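PDB 6NZ1: design construct XXA_GVDQ from Synthetic construct, which belongs to a set of closely related computational designs that adopt divergent folds, and forms a helical homotrimer. Local coordinates for residues His3-Leu13 and Asn42-Ile50. Residues are numbered along the deposited sequence; the frame is centred on the assembly and turned at random. Where two conformers were deposited one is given.
Sequences HMGTEDLKYSL and NNAQIVEAI
H3 and Q45 meet where the residues just ahead of a short N-terminal helix (6-25), which lies antiparallel on the long central helix 29-73 of a designed trimeric helical bundle, reach that long helix, and the pair illustrates how polar side chains can bond across a largely buried helix interface. The axes of the two short segments approach to 9.2 Å at 162°, close to antiparallel. With CG anti to the backbone N (chi1 171°), the H3 ring reaches across to the long helix, where its ND1 donates a nearly straight 2.9 Å bond to OE1 in the modelled conformer of Q45. That oxygen lies in the ring plane, though the donor sits 23° out of the amide's own carbonyl plane. One ring face receives E48 CB in a CH-pi contact, 4.1 Å from the centroid, while the E48 carboxylate turns away to R51. NE2 bonds E96 of a second subunit, so the imidazole bridges helix 29-73 of its own chain and that neighbour. Replacing H3 by alanine is likely to leave Q45 OE1, in this conformer, and E96 of the second subunit without their imidazole partner and to uncover the CB of E48. One turn into the short helix, L9 inserts its two methyls: CD2 lies 3.4 Å from Q45 CB, and CD1 packs 4.0 Å from I46 CG1, the two side chains crossing nearly at right angles. I46 itself packs on its counterparts in the other subunits, linking this layer to the trimer core. Further along, S12 OG accepts a 2.8 Å hydrogen bond from N42 ND2, with OG in the plane of the N42 amide.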
ATOM      1  N   HIS B   3      -9.853  10.969  -3.863  1.00 28.03           N
ATOM      2  CA  HIS B   3      -8.591  10.736  -3.190  1.00 25.41           C
ATOM      3  C   HIS B   3      -7.482  11.352  -4.028  1.00 27.97           C
ATOM      4  O   HIS B   3      -7.402  11.108  -5.234  1.00 31.49           O
ATOM      5  CB  HIS B   3      -8.378   9.236  -3.008  1.00 24.91           C
ATOM      6  CG  HIS B   3      -7.020   8.876  -2.514  1.00 21.49           C
ATOM      7  ND1 HIS B   3      -6.662   8.985  -1.191  1.00 20.69           N
ATOM      8  CD2 HIS B   3      -5.929   8.415  -3.165  1.00 21.41           C
ATOM      9  CE1 HIS B   3      -5.407   8.605  -1.043  1.00 21.98           C
ATOM     10  NE2 HIS B   3      -4.939   8.252  -2.227  1.00 21.19           N
ATOM     11  N   MET B   4      -6.648  12.179  -3.403  1.00 28.53           N
ATOM     12  CA  MET B   4      -5.594  12.868  -4.130  1.00 27.21           C
ATOM     13  C   MET B   4      -4.192  12.351  -3.830  1.00 25.85           C
ATOM     14  O   MET B   4      -3.287  12.610  -4.626  1.00 26.49           O
ATOM     15  CB  MET B   4      -5.650  14.370  -3.825  1.00 26.81           C
ATOM     16  CG  MET B   4      -6.793  15.090  -4.492  1.00 26.45           C
ATOM     17  SD  MET B   4      -7.377  16.528  -3.588  1.00 27.47           S
ATOM     18  CE  MET B   4      -7.664  15.898  -1.947  1.00 27.57           C
ATOM     19  N   GLY B   5      -3.991  11.633  -2.739  1.00 26.74           N
ATOM     20  CA  GLY B   5      -2.657  11.228  -2.332  1.00 25.11           C
ATOM     21  C   GLY B   5      -2.618  10.942  -0.849  1.00 24.51           C
ATOM     22  O   GLY B   5      -3.621  11.041  -0.142  1.00 24.52           O
ATOM     23  N   THR B   6      -1.428  10.574  -0.380  1.00 20.53           N
ATOM     24  CA  THR B   6      -1.310  10.190   1.019  1.00 23.14           C
ATOM     25  C   THR B   6      -1.406  11.375   1.973  1.00 21.20           C
ATOM     26  O   THR B   6      -1.490  11.161   3.184  1.00 19.38           O
ATOM     27  CB  THR B   6       0.006   9.450   1.259  1.00 25.71           C
ATOM     28  OG1 THR B   6       1.102  10.348   1.050  1.00 27.68           O
ATOM     29  CG2 THR B   6       0.130   8.246   0.330  1.00 25.18           C
ATOM     30  N   GLU B   7      -1.363  12.610   1.476  1.00 23.58           N
ATOM     31  CA  GLU B   7      -1.595  13.749   2.354  1.00 22.45           C
ATOM     32  C   GLU B   7      -3.038  13.781   2.823  1.00 24.18           C
ATOM     33  O   GLU B   7      -3.323  14.307   3.903  1.00 24.40           O
ATOM     34  CB  GLU B   7      -1.255  15.050   1.639  1.00 25.38           C
ATOM     35  CG  GLU B   7       0.226  15.336   1.560  1.00 25.65           C
ATOM     36  CD  GLU B   7       0.594  16.215   0.373  1.00 29.92           C
ATOM     37  OE1 GLU B   7      -0.190  17.133   0.049  1.00 28.61           O
ATOM     38  OE2 GLU B   7       1.673  15.997  -0.229  1.00 28.23           O
ATOM     39  N   ASP B   8      -3.959  13.241   2.014  1.00 24.78           N
ATOM     40  CA  ASP B   8      -5.333  13.052   2.466  1.00 20.79           C
ATOM     41  C   ASP B   8      -5.350  12.215   3.730  1.00 23.81           C
ATOM     42  O   ASP B   8      -6.110  12.486   4.664  1.00 23.77           O
ATOM     43  CB  ASP B   8      -6.163  12.379   1.374  1.00 20.72           C
ATOM     44  CG  ASP B   8      -6.087  13.109   0.047  1.00 24.58           C
ATOM     45  OD1 ASP B   8      -5.396  14.136  -0.016  1.00 27.89           O
ATOM     46  OD2 ASP B   8      -6.694  12.664  -0.942  1.00 23.41           O
ATOM     47  N   LEU B   9      -4.481  11.210   3.787  1.00 22.89           N
ATOM     48  CA  LEU B   9      -4.431  10.345   4.949  1.00 23.65           C
ATOM     49  C   LEU B   9      -3.898  11.083   6.166  1.00 23.56           C
ATOM     50  O   LEU B   9      -4.400  10.889   7.277  1.00 26.55           O
ATOM     51  CB  LEU B   9      -3.556   9.133   4.652  1.00 19.91           C
ATOM     52  CG  LEU B   9      -3.829   8.174   3.502  1.00 19.28           C
ATOM     53  CD1 LEU B   9      -3.303   6.775   3.872  1.00 19.27           C
ATOM     54  CD2 LEU B   9      -5.225   8.102   3.154  1.00 19.55           C
ATOM     55  N   LYS B  10      -2.871  11.911   5.988  1.00 20.54           N
ATOM     56  CA  LYS B  10      -2.321  12.643   7.120  1.00 23.20           C
ATOM     57  C   LYS B  10      -3.308  13.668   7.637  1.00 24.82           C
ATOM     58  O   LYS B  10      -3.399  13.895   8.846  1.00 25.99           O
ATOM     59  CB  LYS B  10      -1.019  13.333   6.733  1.00 24.30           C
ATOM     60  CG  LYS B  10      -0.237  13.872   7.914  1.00 24.18           C
ATOM     61  N   TYR B  11      -4.044  14.314   6.742  1.00 22.77           N
ATOM     62  CA  TYR B  11      -5.015  15.305   7.178  1.00 24.97           C
ATOM     63  C   TYR B  11      -6.186  14.667   7.917  1.00 24.74           C
ATOM     64  O   TYR B  11      -6.691  15.233   8.892  1.00 23.15           O
ATOM     65  CB  TYR B  11      -5.511  16.079   5.971  1.00 24.73           C
ATOM     66  CG  TYR B  11      -4.532  17.088   5.440  1.00 26.93           C
ATOM     67  CD1 TYR B  11      -3.763  17.868   6.301  1.00 28.39           C
ATOM     68  CD2 TYR B  11      -4.393  17.282   4.077  1.00 27.58           C
ATOM     69  CE1 TYR B  11      -2.891  18.817   5.820  1.00 29.36           C
ATOM     70  CE2 TYR B  11      -3.518  18.217   3.585  1.00 30.47           C
ATOM     71  CZ  TYR B  11      -2.768  18.982   4.456  1.00 31.44           C
ATOM     72  OH  TYR B  11      -1.893  19.914   3.948  1.00 32.86           O
ATOM     73  N   SER B  12      -6.668  13.516   7.441  1.00 27.23           N
ATOM     74  CA  SER B  12      -7.776  12.851   8.108  1.00 24.03           C
ATOM     75  C   SER B  12      -7.334  12.175   9.396  1.00 25.66           C
ATOM     76  O   SER B  12      -8.125  12.059  10.339  1.00 23.21           O
ATOM     77  CB  SER B  12      -8.442  11.854   7.157  1.00 27.80           C
ATOM     78  OG  SER B  12      -7.551  10.856   6.684  1.00 31.81           O
ATOM     79  N   LEU B  13      -6.078  11.759   9.477  1.00 22.56           N
ATOM     80  CA  LEU B  13      -5.557  11.273  10.745  1.00 25.60           C
ATOM     81  C   LEU B  13      -5.445  12.404  11.766  1.00 27.90           C
ATOM     82  O   LEU B  13      -5.843  12.240  12.924  1.00 25.62           O
ATOM     83  CB  LEU B  13      -4.208  10.596  10.514  1.00 22.85           C
ATOM     84  CG  LEU B  13      -3.567  10.000  11.767  1.00 24.39           C
ATOM     85  CD1 LEU B  13      -4.479   8.969  12.461  1.00 24.46           C
ATOM     86  CD2 LEU B  13      -2.252   9.355  11.465  1.00 24.05           C
ATOM     87  N   ASN B  42     -11.327   8.277   7.524  1.00 31.24           N
ATOM     88  CA  ASN B  42      -9.912   7.932   7.430  1.00 29.76           C
ATOM     89  C   ASN B  42      -9.732   6.567   6.777  1.00 29.49           C
ATOM     90  O   ASN B  42      -8.874   6.386   5.908  1.00 30.48           O
ATOM     91  CB  ASN B  42      -9.289   7.959   8.828  1.00 25.00           C
ATOM     92  CG  ASN B  42      -7.808   7.714   8.820  1.00 22.19           C
ATOM     93  OD1 ASN B  42      -7.327   6.768   9.424  1.00 23.33           O
ATOM     94  ND2 ASN B  42      -7.071   8.580   8.175  1.00 29.17           N
ATOM     95  N   ASN B  43     -10.557   5.600   7.153  1.00 25.62           N
ATOM     96  CA  ASN B  43     -10.425   4.280   6.572  1.00 24.50           C
ATOM     97  C   ASN B  43     -10.780   4.288   5.093  1.00 23.41           C
ATOM     98  O   ASN B  43     -10.152   3.588   4.296  1.00 24.10           O
ATOM     99  CB  ASN B  43     -11.298   3.304   7.343  1.00 25.84           C
ATOM    100  CG  ASN B  43     -10.664   2.879   8.643  1.00 26.59           C
ATOM    101  OD1 ASN B  43      -9.945   3.648   9.269  1.00 26.37           O
ATOM    102  ND2 ASN B  43     -10.915   1.644   9.048  1.00 27.46           N
ATOM    103  N   ALA B  44     -11.785   5.065   4.698  1.00 25.13           N
ATOM    104  CA  ALA B  44     -12.129   5.130   3.284  1.00 25.22           C
ATOM    105  C   ALA B  44     -10.975   5.677   2.459  1.00 25.80           C
ATOM    106  O   ALA B  44     -10.793   5.285   1.300  1.00 25.31           O
ATOM    107  CB  ALA B  44     -13.374   5.988   3.097  1.00 25.32           C
ATOM    108  N   GLN B  45     -10.185   6.579   3.036  0.71 23.75           N
ATOM    109  CA  GLN B  45      -9.025   7.106   2.333  0.71 23.28           C
ATOM    110  C   GLN B  45      -7.857   6.129   2.361  0.71 23.10           C
ATOM    111  O   GLN B  45      -7.099   6.061   1.389  0.71 24.99           O
ATOM    112  CB  GLN B  45      -8.602   8.441   2.942  0.71 24.16           C
ATOM    113  CG  GLN B  45      -9.610   9.573   2.747  0.71 23.00           C
ATOM    114  CD  GLN B  45      -9.711  10.015   1.305  0.71 22.94           C
ATOM    115  OE1 GLN B  45      -8.712  10.042   0.590  0.71 21.11           O
ATOM    116  NE2 GLN B  45     -10.916  10.372   0.870  0.71 20.92           N
ATOM    117  N   ILE B  46      -7.697   5.377   3.451  1.00 21.07           N
ATOM    118  CA  ILE B  46      -6.677   4.331   3.507  1.00 24.80           C
ATOM    119  C   ILE B  46      -6.946   3.281   2.437  1.00 27.24           C
ATOM    120  O   ILE B  46      -6.038   2.847   1.721  1.00 29.09           O
ATOM    121  CB  ILE B  46      -6.638   3.706   4.919  1.00 26.11           C
ATOM    122  CG1 ILE B  46      -6.116   4.734   5.930  1.00 24.66           C
ATOM    123  CG2 ILE B  46      -5.796   2.446   4.926  1.00 22.72           C
ATOM    124  CD1 ILE B  46      -5.836   4.187   7.310  1.00 24.96           C
ATOM    125  N   VAL B  47      -8.202   2.872   2.298  1.00 20.72           N
ATOM    126  CA  VAL B  47      -8.559   1.909   1.266  1.00 22.10           C
ATOM    127  C   VAL B  47      -8.262   2.461  -0.130  1.00 22.16           C
ATOM    128  O   VAL B  47      -7.744   1.746  -0.994  1.00 21.52           O
ATOM    129  CB  VAL B  47     -10.036   1.511   1.438  1.00 20.74           C
ATOM    130  CG1 VAL B  47     -10.517   0.635   0.303  1.00 17.97           C
ATOM    131  CG2 VAL B  47     -10.218   0.835   2.795  1.00 18.63           C
ATOM    132  N   GLU B  48      -8.595   3.726  -0.385  1.00 22.77           N
ATOM    133  CA  GLU B  48      -8.326   4.284  -1.705  1.00 26.86           C
ATOM    134  C   GLU B  48      -6.840   4.244  -2.022  1.00 25.31           C
ATOM    135  O   GLU B  48      -6.443   3.927  -3.147  1.00 25.69           O
ATOM    136  CB  GLU B  48      -8.832   5.721  -1.798  1.00 32.59           C
ATOM    137  CG  GLU B  48     -10.330   5.867  -1.832  1.00 37.21           C
ATOM    138  CD  GLU B  48     -10.985   5.051  -2.920  1.00 39.89           C
ATOM    139  OE1 GLU B  48     -11.219   5.603  -4.013  1.00 42.77           O
ATOM    140  OE2 GLU B  48     -11.286   3.862  -2.682  1.00 40.70           O
ATOM    141  N   ALA B  49      -6.003   4.561  -1.042  1.00 18.41           N
ATOM    142  CA  ALA B  49      -4.570   4.515  -1.259  1.00 17.88           C
ATOM    143  C   ALA B  49      -4.104   3.105  -1.602  1.00 19.80           C
ATOM    144  O   ALA B  49      -3.309   2.915  -2.531  1.00 18.89           O
ATOM    145  CB  ALA B  49      -3.840   5.039  -0.025  1.00 17.87           C
ATOM    146  N   ILE B  50      -4.566   2.104  -0.852  1.00 20.37           N
ATOM    147  CA  ILE B  50      -4.126   0.731  -1.079  1.00 18.87           C
ATOM    148  C   ILE B  50      -4.547   0.254  -2.461  1.00 18.12           C
ATOM    149  O   ILE B  50      -3.795  -0.452  -3.139  1.00 18.80           O
ATOM    150  CB  ILE B  50      -4.665  -0.186   0.035  1.00 22.43           C
ATOM    151  CG1 ILE B  50      -3.906   0.115   1.318  1.00 23.63           C
ATOM    152  CG2 ILE B  50      -4.525  -1.648  -0.350  1.00 22.75           C
ATOM    153  CD1 ILE B  50      -4.325  -0.690   2.506  1.00 25.03           C
TER
HETATM  154  O   HOH W   1     -10.462   8.224  -5.855  1.00 48.67           O